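Local coordinates for microtubule-associated protein 1A/1B, light chain 3 (Trypanosoma brucei brucei, PDB 3W1Y) that probably acts in autophagy as a ubiquitin-like Atg8-family protein, conjugated to a membrane lipid as its relatives are, at residues R19-E22 with T23-R27; L28-P31 with K32-P35; T75-V78 with M79-M82; A84-R88 with L89-E93. All coordinates share one frame; numbering follows the deposited sequence.

Interaction 1 (R19-E22 with T23-R27); sequences RAKE and TESAR
Thr23 N donates to Arg19 O at 3.0 Å, the first of four successive backbone bonds by which residues 23-26 hang on the carbonyls of residues 19-22. Glu24 N reaches Ala20 O, Ser25 N reaches Lys21 O at a nearly straight 171°, and Ala26 N reaches Glu22 O. Side chains fill in around this ladder. The Thr23 hydroxyl sits between its own backbone N and carbonyl carbon (chi1 66°), which leaves OG1 3.3 Å from Ala20 O and turns CG2 back along the helix, 3.6 Å from Arg19 O. CB of Glu24 lies 3.2 Å from Ala20 O. On the exposed flank Lys21 bends at chi2 and chi4 and crosses Glu24 at a slant, its CD 3.8 Å from Glu24 OE1. The lysine ammonium is modelled too near the Ser25 hydroxyl for its place to be trusted, so its pairing with Glu24 stays open.

All nine residues belong to helix 16-29, which with the short helix 9-13 forms the N-terminal helical addition that Atg8 proteins carry in front of their ubiquitin-like fold.

The inner flank is fixed by partners outside the helix. Arg19 makes a salt bridge with Asp123 through NH1 and gives NE to Arg14 O, while Thr23 OG1 is hydrogen-bonded to Asp123 O. Glu22 divides its carboxylate between Lys69, a salt bridge on OE2, and the Tyr10 hydroxyl on OE1, so it joins the helix to both strand 68-73 and helix 9-13.

Interaction 2 (L28-P31 with K32-P35); sequences LRYP and KHIP
Tyr30 and His33 both hold CG anti to the carbonyl carbon, at chi1 -58° and -67°, and these matching torsions set their rings next to each other on one side of a tight turn. The two CB atoms, Tyr30 CB and His33 CB, come within 3.8 Å, and Tyr30 CB is also 3.8 Å from His33 CG. Beyond that the rings meet T-shaped: the tyrosine presents an edge to the face of the imidazole, centroids 5.4 Å apart and planes at 62°. Tyr30 CD2 is the atom over the imidazole face, set toward its rim. Arg29 CG lies over one face of the phenol ring, toward its rim.

Beneath the rings the backbone closes on itself. His33 N donates to Tyr30 O at 3.0 Å. Tyr30 O has a second donor in a water at 2.9 Å, and this water also gives a bond to His33 O, 2.9 Å away, bridging the two carbonyls. His33 O is gripped again by Arg27 NH1, reaching in from helix 16-29. Pro31 and Lys32 occupy the corner; the lysine chain runs out extended, away from the turn, and touches Glu74.

Leu71 of strand 68-73 lies against both Tyr30 and His33, so the aromatic pair rests on the sheet edge beside the turn. Tyr30 is where the chain leaves helical geometry, and residues 30-33 form a type I beta turn, connecting the N-terminal helical region to strand 33-40, the first strand of the ubiquitin-like sheet.

Interaction 3 (T75-V78 with M79-M82); sequences TATV and MEFM
Glu80 folds its side chain back past the start of its own helix, and one oxygen, OE2, accepts two bonds from the single residue Thr77. Thr77 N donates to Glu80 OE2 at 2.9 Å and a nearly straight 168°, and Thr77 OG1 gives its proton to the same Glu80 OE2 at 3.2 Å. Both donors meet the anti side of the carboxylate, somewhat out of its plane. In return Glu80 N donates to Thr77 OG1 at 3.3 Å. The reciprocal pair is a capping box, with Thr77 as N-cap of helix 78-88, the helix that packs across the sheet of the ubiquitin-like fold.

Torsions make the exchange possible. The threonine hydroxyl stands between backbone N and carbonyl carbon (chi1 57°), facing the first turn, while Glu80 CG lies beside its own backbone N and the chain then runs extended to bring OE2 back over the cap. The negative carboxylate at this end would probably suit the helix dipole. Ordinary helical bonds follow, Phe81 N to Thr77 O and Met82 N to Val78 O.

The inner side of the turn is apolar. Phe81 swings its ring into the core, where it meets Phe70 edge-to-face and touches Ile36, Cys38 and Leu112. The outer side faces a second subunit: Thr77 and Glu80 pack on Met83 of that chain, and Met79 on Met79 of the same neighbour. Across the turn Val78 and Met82 cross at a slant, Val78 CG1 resting 4.0 Å from Met82 SD.

Interaction 4 (A84-R88 with L89-E93); sequences ALRQR and LLLEE
Leu89 N donates to Leu85 O at 2.9 Å, and Leu91 N reaches back to Arg86 O at 3.3 Å and 167°; these backbone bonds close the end of helix 78-88. A weak bond joins Leu90 N to Gln87 O. Leu90, the first residue out of helical geometry, has positive phi (40°), and with the bonds returning to the last turn this makes a Schellman motif. Arg86 reaches from that last turn to the carbonyls of the segment that follows. Its NH2 donates to Glu92 O at 3.3 Å, the oxygen lying at the guanidinium edge though tilted 22° from its plane; NH1 makes a weak, bent bond to Leu91 O at 3.1 Å. The span depends on a chain extended from CG to NE.

Apolar contacts flank these bonds. Leu91 CB lies over one face of the guanidinium, while Leu91 CD1 sits 3.7 Å from Arg86 CG, the two side chains crossing. Leu85 and Leu89 lie alongside each other and point the same way, Leu85 CG 4.0 Å from Leu89 CD1. Both touch Tyr130 of strand 126-133, and Leu85 and Leu91 meet Val97, so these leucines face the sheet. Arg88 forms a cation-pi contact with Phe70.

A single guanidinium thus bonds to Glu92 O and, weakly, to Leu91 O while its aliphatic stem packs on Leu91, polar and apolar contacts together being consistent with Arg86 steadying the chain as it leaves the helix for strand 96-100.

In the fold
The four contacts follow one another along the chain within one ubiquitin-like Atg8 region. Interactions 1 and 2, centres 9 Å apart, share helix 16-29 and touch directly: Thr23 CG2 packs on Pro35 CG at 4.1 Å, and Arg27 CD on Pro35 CD at 4.2 Å. Interactions 3 and 4 lie at the two ends of helix 78-88, N-terminal cap and C-terminal exit, with centres 14 Å apart. Interactions 1 and 4 lie on opposite sides of the chain's centre, about 26 Å between centres. Interaction 2 approaches interaction 3 to about 5 Å between nearest atoms without touching. Interactions 3 and 4 both reach the second subunit: Glu93 packs on Lys32 of the second subunit, and Thr75 on Glu93 of that subunit.

Interaction 1 (R19-E22 with T23-R27)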
loop_
_atom_site.group_PDB
_atom_site.type_symbol
_atom_site.label_atom_id
_atom_site.label_comp_id
_atom_site.label_asym_id
_atom_site.label_seq_id
_atom_site.Cartn_x
_atom_site.Cartn_y
_atom_site.Cartn_z
ATOM N N ARG A 19 16.007 -7.106 23.643
ATOM C CA ARG A 19 15.139 -7.421 22.498
ATOM C C ARG A 19 14.589 -8.866 22.543
ATOM O O ARG A 19 13.396 -9.058 22.391
ATOM C CB ARG A 19 15.848 -7.160 21.184
ATOM C CG ARG A 19 16.256 -5.737 21.006
ATOM C CD ARG A 19 16.931 -5.581 19.669
ATOM N NE ARG A 19 18.376 -5.549 19.808
ATOM C CZ ARG A 19 19.223 -6.387 19.226
ATOM N NH1 ARG A 19 18.801 -7.373 18.430
ATOM N NH2 ARG A 19 20.506 -6.219 19.444
ATOM N N ALA A 20 15.461 -9.854 22.748
ATOM C CA ALA A 20 15.048 -11.254 22.905
ATOM C C ALA A 20 14.018 -11.458 24.023
ATOM O O ALA A 20 13.075 -12.216 23.857
ATOM C CB ALA A 20 16.266 -12.178 23.140
ATOM N N LYS A 21 14.225 -10.800 25.164
ATOM C CA LYS A 21 13.278 -10.855 26.287
ATOM C C LYS A 21 11.929 -10.240 25.883
ATOM O O LYS A 21 10.869 -10.811 26.117
ATOM C CB LYS A 21 13.871 -10.163 27.524
ATOM C CG LYS A 21 12.902 -9.979 28.682
ATOM C CD LYS A 21 12.789 -11.225 29.571
ATOM C CE LYS A 21 11.447 -11.255 30.321
ATOM N NZ LYS A 21 10.322 -11.668 29.390
ATOM N N GLU A 22 11.981 -9.087 25.246
ATOM C CA GLU A 22 10.791 -8.453 24.774
ATOM C C GLU A 22 9.954 -9.384 23.887
ATOM O O GLU A 22 8.750 -9.523 24.103
ATOM C CB GLU A 22 11.154 -7.153 24.062
ATOM C CG GLU A 22 9.983 -6.270 23.805
ATOM C CD GLU A 22 10.345 -4.981 23.088
ATOM O OE1 GLU A 22 11.551 -4.692 22.885
ATOM O OE2 GLU A 22 9.399 -4.250 22.724
ATOM N N THR A 23 10.562 -10.016 22.885
ATOM C CA THR A 23 9.785 -10.905 21.981
ATOM C C THR A 23 9.384 -12.247 22.629
ATOM O O THR A 23 8.345 -12.807 22.276
ATOM C CB THR A 23 10.479 -11.148 20.646
ATOM O OG1 THR A 23 11.685 -11.889 20.879
ATOM C CG2 THR A 23 10.803 -9.774 19.963
ATOM N N GLU A 24 10.217 -12.739 23.545
ATOM C CA GLU A 24 9.881 -13.886 24.393
ATOM C C GLU A 24 8.595 -13.644 25.207
ATOM O O GLU A 24 7.691 -14.478 25.225
ATOM C CB GLU A 24 11.040 -14.207 25.343
ATOM C CG GLU A 24 10.731 -15.303 26.335
ATOM C CD GLU A 24 11.820 -15.520 27.397
ATOM O OE1 GLU A 24 12.604 -14.583 27.732
ATOM O OE2 GLU A 24 11.866 -16.658 27.913
ATOM N N SER A 25 8.511 -12.507 25.883
ATOM C CA SER A 25 7.308 -12.175 26.615
ATOM C C SER A 25 6.105 -12.082 25.659
ATOM O O SER A 25 5.027 -12.596 25.964
ATOM C CB SER A 25 7.484 -10.840 27.331
ATOM O OG SER A 25 8.644 -10.868 28.143
ATOM N N ALA A 26 6.275 -11.399 24.525
ATOM C CA ALA A 26 5.169 -11.256 23.562
ATOM C C ALA A 26 4.648 -12.624 23.109
ATOM O O ALA A 26 3.443 -12.848 23.019
ATOM C CB ALA A 26 5.564 -10.371 22.367
ATOM N N ARG A 27 5.550 -13.565 22.885
ATOM C CA ARG A 27 5.148 -14.844 22.354
ATOM C C ARG A 27 4.588 -15.774 23.430
ATOM O O ARG A 27 3.814 -16.685 23.115
ATOM C CB ARG A 27 6.312 -15.486 21.570
ATOM C CG ARG A 27 6.737 -14.633 20.299
ATOM C CD ARG A 27 5.760 -14.839 19.124
ATOM N NE ARG A 27 5.928 -16.181 18.564
ATOM C CZ ARG A 27 5.396 -16.627 17.431
ATOM N NH1 ARG A 27 4.618 -15.847 16.673
ATOM N NH2 ARG A 27 5.660 -17.875 17.060
#

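Interaction 2 (L28-P31 with K32-P35)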
loop_
_atom_site.group_PDB
_atom_site.type_symbol
_atom_site.label_atom_id
_atom_site.label_comp_id
_atom_site.label_asym_id
_atom_site.label_seq_id
_atom_site.Cartn_x
_atom_site.Cartn_y
_atom_site.Cartn_z
ATOM N N LEU A 28 4.987 -15.553 24.679
ATOM C CA LEU A 28 4.438 -16.309 25.792
ATOM C C LEU A 28 2.931 -15.993 25.948
ATOM O O LEU A 28 2.139 -16.901 26.167
ATOM C CB LEU A 28 5.200 -16.033 27.092
ATOM C CG LEU A 28 4.536 -16.500 28.398
ATOM C CD1 LEU A 28 4.444 -18.045 28.488
ATOM C CD2 LEU A 28 5.209 -15.922 29.658
ATOM N N ARG A 29 2.568 -14.714 25.790
ATOM C CA ARG A 29 1.190 -14.288 25.886
ATOM C C ARG A 29 0.409 -14.391 24.569
ATOM O O ARG A 29 -0.784 -14.729 24.573
ATOM C CB ARG A 29 1.062 -12.881 26.481
ATOM C CG ARG A 29 -0.406 -12.590 26.863
ATOM C CD ARG A 29 -0.575 -11.459 27.860
ATOM N NE ARG A 29 0.134 -11.695 29.120
ATOM C CZ ARG A 29 0.068 -10.877 30.169
ATOM N NH1 ARG A 29 -0.667 -9.759 30.112
ATOM N NH2 ARG A 29 0.744 -11.172 31.271
ATOM N N TYR A 30 1.088 -14.121 23.459
ATOM C CA TYR A 30 0.476 -14.118 22.126
ATOM C C TYR A 30 1.247 -15.012 21.156
ATOM O O TYR A 30 1.899 -14.523 20.231
ATOM C CB TYR A 30 0.392 -12.692 21.598
ATOM C CG TYR A 30 -0.381 -11.786 22.510
ATOM C CD1 TYR A 30 0.280 -10.953 23.414
ATOM C CD2 TYR A 30 -1.786 -11.791 22.499
ATOM C CE1 TYR A 30 -0.426 -10.129 24.273
ATOM C CE2 TYR A 30 -2.521 -10.985 23.359
ATOM C CZ TYR A 30 -1.838 -10.156 24.241
ATOM O OH TYR A 30 -2.549 -9.347 25.090
ATOM N N PRO A 31 1.140 -16.336 21.342
ATOM C CA PRO A 31 1.981 -17.279 20.556
ATOM C C PRO A 31 1.600 -17.352 19.066
ATOM O O PRO A 31 2.327 -17.932 18.271
ATOM C CB PRO A 31 1.747 -18.633 21.249
ATOM C CG PRO A 31 0.298 -18.481 21.901
ATOM C CD PRO A 31 0.185 -17.020 22.266
ATOM N N LYS A 32 0.461 -16.780 18.698
ATOM C CA LYS A 32 0.045 -16.722 17.296
ATOM C C LYS A 32 0.194 -15.292 16.714
ATOM O O LYS A 32 -0.318 -15.000 15.639
ATOM C CB LYS A 32 -1.403 -17.240 17.165
ATOM C CG LYS A 32 -1.552 -18.753 17.458
ATOM C CD LYS A 32 -3.018 -19.228 17.305
ATOM C CE LYS A 32 -3.123 -20.701 17.724
ATOM N NZ LYS A 32 -4.445 -21.332 17.373
ATOM N N HIS A 33 0.887 -14.414 17.428
ATOM C CA HIS A 33 1.126 -13.076 16.940
ATOM C C HIS A 33 2.593 -12.854 16.575
ATOM O O HIS A 33 3.496 -13.479 17.111
ATOM C CB HIS A 33 0.607 -12.002 17.918
ATOM C CG HIS A 33 -0.897 -11.984 18.052
ATOM N ND1 HIS A 33 -1.661 -10.862 17.808
ATOM C CD2 HIS A 33 -1.769 -12.966 18.371
ATOM C CE1 HIS A 33 -2.937 -11.154 17.981
ATOM N NE2 HIS A 33 -3.029 -12.429 18.317
ATOM N N ILE A 34 2.801 -11.937 15.641
ATOM C CA ILE A 34 4.108 -11.639 15.086
ATOM C C ILE A 34 4.541 -10.276 15.625
ATOM O O ILE A 34 3.851 -9.278 15.416
ATOM C CB ILE A 34 4.028 -11.624 13.526
ATOM C CG1 ILE A 34 3.366 -12.927 12.993
ATOM C CG2 ILE A 34 5.420 -11.288 12.879
ATOM C CD1 ILE A 34 4.103 -14.282 13.394
ATOM N N PRO A 35 5.678 -10.237 16.351
ATOM C CA PRO A 35 6.251 -8.936 16.747
ATOM C C PRO A 35 7.064 -8.302 15.619
ATOM O O PRO A 35 7.969 -8.921 15.064
ATOM C CB PRO A 35 7.117 -9.271 17.962
ATOM C CG PRO A 35 7.460 -10.753 17.798
ATOM C CD PRO A 35 6.426 -11.391 16.898
HETATM O O HOH W 1 3.917 -12.467 19.759
#

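Interaction 3 (T75-V78 with M79-M82)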
loop_
_atom_site.group_PDB
_atom_site.type_symbol
_atom_site.label_atom_id
_atom_site.label_comp_id
_atom_site.label_asym_id
_atom_site.label_seq_id
_atom_site.Cartn_x
_atom_site.Cartn_y
_atom_site.Cartn_z
ATOM N N THR A 75 -1.962 -14.796 10.897
ATOM C CA THR A 75 -2.871 -14.876 9.746
ATOM C C THR A 75 -3.188 -13.515 9.047
ATOM O O THR A 75 -3.730 -13.510 7.928
ATOM C CB THR A 75 -4.197 -15.575 10.128
ATOM O OG1 THR A 75 -4.753 -14.913 11.269
ATOM C CG2 THR A 75 -3.964 -17.055 10.477
ATOM N N ALA A 76 -2.872 -12.388 9.694
ATOM C CA ALA A 76 -2.952 -11.078 9.040
ATOM C C ALA A 76 -2.120 -11.056 7.759
ATOM O O ALA A 76 -1.082 -11.679 7.682
ATOM C CB ALA A 76 -2.475 -9.954 10.001
ATOM N N THR A 77 -2.579 -10.339 6.750
ATOM C CA THR A 77 -1.785 -10.163 5.522
ATOM C C THR A 77 -0.854 -8.951 5.590
ATOM O O THR A 77 -1.008 -8.094 6.463
ATOM C CB THR A 77 -2.675 -9.971 4.334
ATOM O OG1 THR A 77 -3.512 -8.852 4.591
ATOM C CG2 THR A 77 -3.536 -11.213 4.115
ATOM N N VAL A 78 0.097 -8.888 4.644
ATOM C CA VAL A 78 0.933 -7.711 4.445
ATOM C C VAL A 78 0.088 -6.443 4.301
ATOM O O VAL A 78 0.399 -5.419 4.894
ATOM C CB VAL A 78 1.907 -7.892 3.253
ATOM C CG1 VAL A 78 2.534 -6.589 2.852
ATOM C CG2 VAL A 78 3.007 -8.869 3.605
ATOM N N MET A 79 -0.994 -6.514 3.530
ATOM C CA MET A 79 -1.867 -5.363 3.356
ATOM C C MET A 79 -2.437 -4.847 4.688
ATOM O O MET A 79 -2.503 -3.635 4.920
ATOM C CB MET A 79 -2.991 -5.702 2.336
ATOM C CG MET A 79 -3.993 -4.564 2.098
ATOM S SD MET A 79 -3.173 -3.127 1.321
ATOM C CE MET A 79 -3.254 -3.670 -0.383
ATOM N N GLU A 80 -2.875 -5.768 5.542
ATOM C CA GLU A 80 -3.434 -5.392 6.847
ATOM C C GLU A 80 -2.398 -4.683 7.704
ATOM O O GLU A 80 -2.690 -3.658 8.315
ATOM C CB GLU A 80 -4.023 -6.612 7.583
ATOM C CG GLU A 80 -5.453 -6.911 7.149
ATOM C CD GLU A 80 -5.958 -8.303 7.568
ATOM O OE1 GLU A 80 -7.043 -8.368 8.197
ATOM O OE2 GLU A 80 -5.303 -9.326 7.248
ATOM N N PHE A 81 -1.187 -5.235 7.734
ATOM C CA PHE A 81 -0.050 -4.572 8.358
ATOM C C PHE A 81 0.157 -3.167 7.811
ATOM O O PHE A 81 0.307 -2.219 8.577
ATOM C CB PHE A 81 1.222 -5.416 8.182
ATOM C CG PHE A 81 2.490 -4.687 8.513
ATOM C CD1 PHE A 81 2.654 -4.047 9.722
ATOM C CD2 PHE A 81 3.537 -4.662 7.608
ATOM C CE1 PHE A 81 3.815 -3.380 10.014
ATOM C CE2 PHE A 81 4.727 -3.992 7.913
ATOM C CZ PHE A 81 4.849 -3.352 9.108
ATOM N N MET A 82 0.159 -3.035 6.496
ATOM C CA MET A 82 0.370 -1.745 5.878
ATOM C C MET A 82 -0.714 -0.734 6.227
ATOM O O MET A 82 -0.421 0.448 6.418
ATOM C CB MET A 82 0.484 -1.889 4.377
ATOM C CG MET A 82 1.867 -2.208 3.880
ATOM S SD MET A 82 1.642 -2.752 2.184
ATOM C CE MET A 82 1.391 -1.174 1.381
#

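Interaction 4 (A84-R88 with L89-E93)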
loop_
_atom_site.group_PDB
_atom_site.type_symbol
_atom_site.label_atom_id
_atom_site.label_comp_id
_atom_site.label_asym_id
_atom_site.label_seq_id
_atom_site.Cartn_x
_atom_site.Cartn_y
_atom_site.Cartn_z
ATOM N N ALA A 84 -2.484 -0.924 9.093
ATOM C CA ALA A 84 -2.177 -0.571 10.487
ATOM C C ALA A 84 -1.067 0.523 10.607
ATOM O O ALA A 84 -1.164 1.432 11.440
ATOM C CB ALA A 84 -1.820 -1.810 11.292
ATOM N N LEU A 85 -0.052 0.437 9.747
ATOM C CA LEU A 85 1.077 1.377 9.739
ATOM C C LEU A 85 0.629 2.758 9.250
ATOM O O LEU A 85 1.026 3.772 9.802
ATOM C CB LEU A 85 2.263 0.837 8.916
ATOM C CG LEU A 85 3.597 1.616 8.788
ATOM C CD1 LEU A 85 4.305 1.948 10.143
ATOM C CD2 LEU A 85 4.535 0.800 7.909
ATOM N N ARG A 86 -0.233 2.766 8.239
ATOM C CA ARG A 86 -0.874 3.979 7.745
ATOM C C ARG A 86 -1.655 4.754 8.841
ATOM O O ARG A 86 -1.498 5.972 8.993
ATOM C CB ARG A 86 -1.806 3.596 6.614
ATOM C CG ARG A 86 -1.873 4.604 5.559
ATOM C CD ARG A 86 -3.071 4.394 4.659
ATOM N NE ARG A 86 -2.963 5.262 3.494
ATOM C CZ ARG A 86 -3.267 6.556 3.499
ATOM N NH1 ARG A 86 -3.703 7.128 4.617
ATOM N NH2 ARG A 86 -3.143 7.278 2.390
ATOM N N GLN A 87 -2.489 4.023 9.583
ATOM C CA GLN A 87 -3.212 4.540 10.734
ATOM C C GLN A 87 -2.278 5.077 11.810
ATOM O O GLN A 87 -2.540 6.114 12.391
ATOM C CB GLN A 87 -4.065 3.439 11.378
ATOM C CG GLN A 87 -5.174 2.795 10.516
ATOM C CD GLN A 87 -5.808 1.554 11.203
ATOM O OE1 GLN A 87 -5.856 1.473 12.446
ATOM N NE2 GLN A 87 -6.270 0.573 10.392
ATOM N N ARG A 88 -1.211 4.340 12.105
ATOM C CA ARG A 88 -0.277 4.702 13.159
ATOM C C ARG A 88 0.556 5.935 12.792
ATOM O O ARG A 88 0.908 6.733 13.659
ATOM C CB ARG A 88 0.648 3.516 13.464
ATOM C CG ARG A 88 1.668 3.817 14.531
ATOM C CD ARG A 88 1.153 3.398 15.912
ATOM N NE ARG A 88 1.986 2.315 16.438
ATOM C CZ ARG A 88 1.573 1.077 16.667
ATOM N NH1 ARG A 88 0.310 0.727 16.465
ATOM N NH2 ARG A 88 2.435 0.194 17.127
ATOM N N LEU A 89 0.883 6.079 11.513
ATOM C CA LEU A 89 1.644 7.231 11.024
ATOM C C LEU A 89 0.726 8.426 10.729
ATOM O O LEU A 89 1.196 9.507 10.352
ATOM C CB LEU A 89 2.422 6.862 9.749
ATOM C CG LEU A 89 3.562 5.844 9.832
ATOM C CD1 LEU A 89 4.107 5.534 8.457
ATOM C CD2 LEU A 89 4.660 6.359 10.735
ATOM N N LEU A 90 -0.580 8.200 10.886
ATOM C CA LEU A 90 -1.633 9.156 10.530
ATOM C C LEU A 90 -1.369 9.903 9.206
ATOM O O LEU A 90 -1.342 11.138 9.158
ATOM C CB LEU A 90 -1.918 10.114 11.698
ATOM C CG LEU A 90 -2.376 9.392 12.978
ATOM C CD1 LEU A 90 -2.002 10.171 14.239
ATOM C CD2 LEU A 90 -3.859 9.040 12.934
ATOM N N LEU A 91 -1.188 9.127 8.139
ATOM C CA LEU A 91 -0.908 9.662 6.808
ATOM C C LEU A 91 -2.134 10.304 6.163
ATOM O O LEU A 91 -3.244 9.770 6.245
ATOM C CB LEU A 91 -0.389 8.560 5.885
ATOM C CG LEU A 91 0.881 7.785 6.222
ATOM C CD1 LEU A 91 1.125 6.804 5.083
ATOM C CD2 LEU A 91 2.086 8.699 6.432
ATOM N N GLU A 92 -1.909 11.442 5.506
ATOM C CA GLU A 92 -2.950 12.163 4.749
ATOM C C GLU A 92 -3.329 11.480 3.429
ATOM O O GLU A 92 -2.763 10.445 3.073
ATOM C CB GLU A 92 -2.477 13.585 4.447
ATOM C CG GLU A 92 -2.404 14.516 5.652
ATOM C CD GLU A 92 -2.176 15.973 5.236
ATOM O OE1 GLU A 92 -1.231 16.228 4.438
ATOM O OE2 GLU A 92 -2.944 16.852 5.709
ATOM N N GLU A 93 -4.270 12.087 2.698
ATOM C CA GLU A 93 -4.761 11.557 1.410
ATOM C C GLU A 93 -3.702 11.400 0.311
ATOM O O GLU A 93 -3.756 10.446 -0.481
ATOM C CB GLU A 93 -5.918 12.407 0.883
ATOM C CG GLU A 93 -7.308 11.854 1.213
ATOM C CD GLU A 93 -8.444 12.840 0.916
ATOM O OE1 GLU A 93 -8.253 13.798 0.109
ATOM O OE2 GLU A 93 -9.542 12.646 1.495
#